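Local coordinates for protein alpha,alpha-trehalose-phosphate synthase (UDP-forming) (Burkholderia vietnamiensis, PDB 5TVG) that belongs to glycosyltransferase family 20 of the GT-B clan and is modelled with uridine-5'-diphosphate and a magnesium ion, at residues Thr78-Asp83 with Asp108-Ala113; Arg201-Tyr206 with Gly219-His224. All coordinates share one frame; numbering follows the deposited sequence. Where two conformers were deposited one is given.

Interaction 1: Thr78-Asp83 with Asp108-Ala113; sequences TRRDYD and DRQEYA
R80 and Q110 bring together the first turns of two successive helices, 79-98 and 109-127, in the N-terminal Rossmann-like domain of the GT-B fold; the two helices follow one another in the chain between strands 70-77 and 135-139. Polar proximity accounts for the nearest approach. R80 NH2 lies 3.4 Å from Q110 OE1, with the guanidinium and amide planes 43° apart. R80 gets there by swinging CG away from its own backbone N (chi1 -174°) and then bending at CG, while Q110 runs straight out beyond its CG. Q110 was modelled in two conformers and both residues also touch a crystal neighbour, so this pairing at the exposed edge remains doubtful.

On the more sheltered side, the E111 carboxylate comes alongside the backbone of D83, OE1 standing 4.2 Å from D83 O. The D83 carboxylate leads elsewhere, to a salt bridge with R87, and the helices are tied directly by the D81-R117 salt bridge.

Capping bonds define both helix starts. T78 is the N-cap of helix 79-98, its OG1 accepting D81 N at 3.1 Å. At the other start D108 is the N-cap: Q110 N makes a weak bond to its OD1, and E111 N donates to the anti lone pair of the same D108 OD1 at 3.3 Å.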
loop_
_atom_site.group_PDB
_atom_site.type_symbol
_atom_site.label_atom_id
_atom_site.label_comp_id
_atom_site.label_asym_id
_atom_site.label_seq_id
_atom_site.Cartn_x
_atom_site.Cartn_y
_atom_site.Cartn_z
ATOM N N THR A 78 30.845 -13.117 1.414
ATOM C CA THR A 78 29.928 -13.668 2.382
ATOM C C THR A 78 28.596 -12.940 2.275
ATOM O O THR A 78 28.507 -11.825 1.727
ATOM C CB THR A 78 30.470 -13.501 3.802
ATOM O OG1 THR A 78 30.647 -12.097 4.082
ATOM C CG2 THR A 78 31.770 -14.293 4.031
ATOM N N ARG A 79 27.570 -13.575 2.836
ATOM C CA ARG A 79 26.235 -12.999 2.890
ATOM C C ARG A 79 26.248 -11.628 3.559
ATOM O O ARG A 79 25.614 -10.677 3.069
ATOM C CB ARG A 79 25.304 -13.962 3.633
ATOM C CG ARG A 79 23.894 -13.428 3.916
ATOM C CD ARG A 79 23.098 -13.330 2.643
ATOM N NE ARG A 79 23.059 -14.607 1.943
ATOM C CZ ARG A 79 22.636 -14.760 0.691
ATOM N NH1 ARG A 79 22.201 -13.705 -0.004
ATOM N NH2 ARG A 79 22.645 -15.970 0.133
ATOM N N ARG A 80 26.990 -11.502 4.665
ATOM C CA ARG A 80 27.102 -10.218 5.348
ATOM C C ARG A 80 27.797 -9.182 4.467
ATOM O O ARG A 80 27.353 -8.032 4.385
ATOM C CB ARG A 80 27.861 -10.402 6.665
ATOM C CG ARG A 80 27.928 -9.163 7.553
ATOM C CD ARG A 80 26.650 -8.948 8.353
ATOM N NE ARG A 80 26.807 -7.902 9.366
ATOM C CZ ARG A 80 25.853 -7.501 10.208
ATOM N NH1 ARG A 80 24.638 -8.047 10.171
ATOM N NH2 ARG A 80 26.114 -6.538 11.087
ATOM N N ASP A 81 28.864 -9.586 3.775
ATOM C CA ASP A 81 29.530 -8.688 2.840
ATOM C C ASP A 81 28.566 -8.242 1.744
ATOM O O ASP A 81 28.396 -7.043 1.494
ATOM C CB ASP A 81 30.759 -9.376 2.239
ATOM C CG ASP A 81 31.934 -9.481 3.223
ATOM O OD1 ASP A 81 31.951 -8.751 4.253
ATOM O OD2 ASP A 81 32.866 -10.267 2.922
ATOM N N TYR A 82 27.935 -9.209 1.076
ATOM C CA TYR A 82 26.965 -8.935 0.023
ATOM C C TYR A 82 25.887 -7.973 0.510
ATOM O O TYR A 82 25.577 -6.977 -0.155
ATOM C CB TYR A 82 26.351 -10.261 -0.443
ATOM C CG TYR A 82 25.205 -10.113 -1.405
ATOM C CD1 TYR A 82 25.433 -9.911 -2.768
ATOM C CD2 TYR A 82 23.892 -10.173 -0.959
ATOM C CE1 TYR A 82 24.387 -9.785 -3.655
ATOM C CE2 TYR A 82 22.827 -10.032 -1.846
ATOM C CZ TYR A 82 23.084 -9.829 -3.189
ATOM O OH TYR A 82 22.036 -9.685 -4.067
ATOM N N ASP A 83 25.311 -8.253 1.683
ATOM C CA ASP A 83 24.211 -7.429 2.181
ATOM C C ASP A 83 24.672 -6.001 2.448
ATOM O O ASP A 83 23.925 -5.045 2.210
ATOM C CB ASP A 83 23.614 -8.037 3.451
ATOM C CG ASP A 83 22.768 -9.268 3.172
ATOM O OD1 ASP A 83 22.334 -9.460 2.021
ATOM O OD2 ASP A 83 22.527 -10.049 4.113
ATOM N N ASP A 108 22.664 3.572 6.123
ATOM C CA ASP A 108 22.849 2.838 7.368
ATOM C C ASP A 108 24.340 2.692 7.659
ATOM O O ASP A 108 25.093 2.209 6.807
ATOM C CB ASP A 108 22.194 1.462 7.319
ATOM C CG ASP A 108 22.373 0.699 8.630
ATOM O OD1 ASP A 108 23.408 0.021 8.819
ATOM O OD2 ASP A 108 21.487 0.839 9.491
ATOM N N ARG A 109 24.742 3.042 8.888
ATOM C CA ARG A 109 26.162 3.093 9.231
ATOM C C ARG A 109 26.853 1.748 9.077
ATOM O O ARG A 109 27.998 1.695 8.611
ATOM C CB ARG A 109 26.355 3.594 10.659
ATOM C CG ARG A 109 26.290 5.061 10.718
ATOM C CD ARG A 109 26.540 5.614 12.085
ATOM N NE ARG A 109 26.596 7.064 11.951
ATOM C CZ ARG A 109 26.662 7.907 12.968
ATOM N NH1 ARG A 109 26.783 7.439 14.209
ATOM N NH2 ARG A 109 26.697 9.212 12.724
ATOM N N GLN A 110 26.202 0.655 9.496
ATOM C CA GLN A 110 26.832 -0.667 9.436
ATOM C C GLN A 110 27.060 -1.089 7.989
ATOM O O GLN A 110 28.110 -1.638 7.641
ATOM C CB GLN A 110 25.969 -1.709 10.189
ATOM C CG GLN A 110 25.963 -1.583 11.742
ATOM C CD GLN A 110 25.091 -2.637 12.494
ATOM O OE1 GLN A 110 24.562 -3.590 11.911
ATOM N NE2 GLN A 110 24.954 -2.448 13.800
ATOM N N GLU A 111 26.071 -0.846 7.131
ATOM C CA GLU A 111 26.228 -1.103 5.694
ATOM C C GLU A 111 27.393 -0.318 5.104
ATOM O O GLU A 111 28.200 -0.862 4.328
ATOM C CB GLU A 111 24.940 -0.743 4.945
ATOM C CG GLU A 111 23.775 -1.688 5.239
ATOM C CD GLU A 111 22.527 -1.360 4.432
ATOM O OE1 GLU A 111 21.632 -2.231 4.361
ATOM O OE2 GLU A 111 22.462 -0.259 3.834
ATOM N N TYR A 112 27.511 0.960 5.466
ATOM C CA TYR A 112 28.623 1.741 4.939
ATOM C C TYR A 112 29.950 1.175 5.424
ATOM O O TYR A 112 30.901 1.064 4.648
ATOM C CB TYR A 112 28.485 3.215 5.319
ATOM C CG TYR A 112 29.654 4.075 4.842
ATOM C CD1 TYR A 112 29.985 4.158 3.496
ATOM C CD2 TYR A 112 30.423 4.805 5.744
ATOM C CE1 TYR A 112 31.042 4.950 3.066
ATOM C CE2 TYR A 112 31.494 5.602 5.319
ATOM C CZ TYR A 112 31.793 5.656 3.986
ATOM O OH TYR A 112 32.851 6.416 3.562
ATOM N N ALA A 113 30.029 0.783 6.696
ATOM C CA ALA A 113 31.262 0.171 7.202
ATOM C C ALA A 113 31.602 -1.112 6.444
ATOM O O ALA A 113 32.768 -1.350 6.121
ATOM C CB ALA A 113 31.142 -0.107 8.712
#

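Interaction 2: Arg201-Tyr206 with Gly219-His224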
loop_
_atom_site.group_PDB
_atom_site.type_symbol
_atom_site.label_atom_id
_atom_site.label_comp_id
_atom_site.label_asym_id
_atom_site.label_seq_id
_atom_site.Cartn_x
_atom_site.Cartn_y
_atom_site.Cartn_z
ATOM N N ARG A 201 31.889 18.068 -14.237
ATOM C CA ARG A 201 31.663 19.373 -13.630
ATOM C C ARG A 201 31.002 19.264 -12.254
ATOM O O ARG A 201 31.334 20.020 -11.332
ATOM C CB ARG A 201 30.789 20.202 -14.553
ATOM C CG ARG A 201 30.870 21.690 -14.301
ATOM C CD ARG A 201 30.214 22.428 -15.443
ATOM N NE ARG A 201 30.583 23.843 -15.440
ATOM C CZ ARG A 201 30.315 24.702 -16.423
ATOM N NH1 ARG A 201 29.666 24.300 -17.508
ATOM N NH2 ARG A 201 30.701 25.964 -16.313
ATOM N N ALA A 202 30.061 18.335 -12.084
ATOM C CA ALA A 202 29.465 18.171 -10.757
ATOM C C ALA A 202 30.540 17.823 -9.734
ATOM O O ALA A 202 30.574 18.385 -8.631
ATOM C CB ALA A 202 28.382 17.085 -10.786
ATOM N N PHE A 203 31.459 16.931 -10.110
ATOM C CA PHE A 203 32.557 16.573 -9.220
ATOM C C PHE A 203 33.448 17.776 -8.926
ATOM O O PHE A 203 33.769 18.057 -7.761
ATOM C CB PHE A 203 33.371 15.467 -9.863
ATOM C CG PHE A 203 34.468 14.946 -9.001
ATOM C CD1 PHE A 203 34.183 14.096 -7.932
ATOM C CD2 PHE A 203 35.801 15.277 -9.262
ATOM C CE1 PHE A 203 35.217 13.564 -7.136
ATOM C CE2 PHE A 203 36.836 14.759 -8.458
ATOM C CZ PHE A 203 36.541 13.905 -7.401
ATOM N N SER A 204 33.820 18.530 -9.969
ATOM C CA SER A 204 34.653 19.711 -9.766
ATOM C C SER A 204 33.915 20.751 -8.947
ATOM O O SER A 204 34.522 21.409 -8.087
ATOM C CB SER A 204 35.068 20.316 -11.113
ATOM O OG SER A 204 35.747 19.353 -11.881
ATOM N N ASP A 205 32.599 20.911 -9.207
ATOM C CA ASP A 205 31.802 21.875 -8.456
ATOM C C ASP A 205 31.858 21.575 -6.966
ATOM O O ASP A 205 32.039 22.485 -6.146
ATOM C CB ASP A 205 30.328 21.868 -8.938
ATOM C CG ASP A 205 30.108 22.696 -10.219
ATOM O OD1 ASP A 205 31.004 23.478 -10.609
ATOM O OD2 ASP A 205 29.028 22.584 -10.836
ATOM N N TYR A 206 31.748 20.302 -6.597
ATOM C CA TYR A 206 31.837 19.940 -5.186
ATOM C C TYR A 206 33.168 20.392 -4.596
ATOM O O TYR A 206 33.219 21.022 -3.533
ATOM C CB TYR A 206 31.638 18.424 -5.013
ATOM C CG TYR A 206 31.630 17.967 -3.569
ATOM C CD1 TYR A 206 32.821 17.744 -2.879
ATOM C CD2 TYR A 206 30.429 17.751 -2.899
ATOM C CE1 TYR A 206 32.810 17.327 -1.550
ATOM C CE2 TYR A 206 30.400 17.329 -1.591
ATOM C CZ TYR A 206 31.588 17.124 -0.910
ATOM O OH TYR A 206 31.535 16.715 0.412
ATOM N N GLY A 219 42.461 21.028 -16.567
ATOM C CA GLY A 219 41.749 19.805 -16.241
ATOM C C GLY A 219 42.263 19.019 -15.049
ATOM O O GLY A 219 41.695 17.952 -14.739
ATOM N N MET A 220 43.315 19.495 -14.373
ATOM C CA MET A 220 43.846 18.824 -13.193
ATOM C C MET A 220 43.269 19.479 -11.951
ATOM O O MET A 220 43.296 20.709 -11.827
ATOM C CB MET A 220 45.372 18.913 -13.168
ATOM C CG MET A 220 45.965 18.426 -14.454
ATOM S SD MET A 220 45.764 16.667 -14.739
ATOM C CE MET A 220 46.920 15.982 -13.532
ATOM N N LEU A 221 42.809 18.660 -11.010
ATOM C CA LEU A 221 42.295 19.156 -9.746
ATOM C C LEU A 221 43.345 18.892 -8.675
ATOM O O LEU A 221 43.935 17.812 -8.635
ATOM C CB LEU A 221 40.963 18.514 -9.384
ATOM C CG LEU A 221 39.655 19.253 -9.731
ATOM C CD1 LEU A 221 39.377 19.338 -11.233
ATOM C CD2 LEU A 221 38.505 18.591 -9.055
ATOM N N HIS A 222 43.597 19.893 -7.841
ATOM C CA HIS A 222 44.532 19.812 -6.724
ATOM C C HIS A 222 43.688 19.786 -5.454
ATOM O O HIS A 222 43.065 20.789 -5.097
ATOM C CB HIS A 222 45.494 21.003 -6.729
ATOM C CG HIS A 222 46.479 20.974 -7.857
ATOM N ND1 HIS A 222 47.846 20.964 -7.656
ATOM C CD2 HIS A 222 46.295 20.924 -9.200
ATOM C CE1 HIS A 222 48.458 20.919 -8.826
ATOM N NE2 HIS A 222 47.540 20.879 -9.777
ATOM N N ALA A 223 43.644 18.631 -4.794
ATOM C CA ALA A 223 42.786 18.456 -3.629
ATOM C C ALA A 223 43.352 17.322 -2.793
ATOM O O ALA A 223 43.982 16.403 -3.325
ATOM C CB ALA A 223 41.324 18.147 -4.019
ATOM N N HIS A 224 43.149 17.417 -1.477
ATOM C CA HIS A 224 43.566 16.365 -0.540
ATOM C C HIS A 224 45.022 15.953 -0.770
ATOM O O HIS A 224 45.369 14.768 -0.753
ATOM C CB HIS A 224 42.637 15.152 -0.638
ATOM C CG HIS A 224 41.237 15.436 -0.199
ATOM N ND1 HIS A 224 40.907 15.696 1.113
ATOM C CD2 HIS A 224 40.077 15.479 -0.898
ATOM C CE1 HIS A 224 39.606 15.909 1.201
ATOM N NE2 HIS A 224 39.077 15.769 -0.003
#
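L221 reaches from a strand onto S204 and F203 of helix 197-209, an apolar helix-on-sheet contact at the margin of the N-terminal Rossmann-like domain. Strand 220-223 belongs to the antiparallel end of the mixed sheet, where L221 pairs through its backbone with V228 and H222 with T214.

The leucine sits in an unusual conformation, its chi1 of -96° departing from the staggered values, and its two methyls share the work. CD1 comes up to the serine hydroxyl, 3.7 Å from S204 OG. That oxygen is turned back along its own helix, opposite the carbonyl carbon of S204 (chi1 -57°), and is hydrogen-bonded to K200 O; the polar group is thereby satisfied within the helix while offering its flank to the leucine.

F203 approaches otherwise: its ring extends away from the helix backbone, CG being antiperiplanar to N (chi1 -176°), and meets L221 CD2 obliquely through CE2 at 4.2 Å. The same ring stacks edge-to-face with F167 and also meets F194, placing this buried contact beside an aromatic cluster. L221 CD2 also settles against the helix backbone, 4.1 Å from S204 CA.

Overall arrangement
Both interactions lie in the N-terminal Rossmann-like domain, with centres 29 Å apart and nearest atoms about 11 Å apart, so they do not touch. Helix 179-186 runs between their surroundings: Y112 of interaction 1 is hydrogen-bonded to E181, whereas F203 of interaction 2 packs on M186. Interaction 1 is a surface contact and interaction 2 a buried one, yet each borders the second subunit, R109 through weak, long ion pairs with its D421 and D415, and D205 through a salt bridge to its R209. Neither segment pair supplies residues to the uridine-5'-diphosphate pocket, which is lined by residues from V271 to E380; Y82 nevertheless hydrogen-bonds D313, close in sequence to P308 of that pocket.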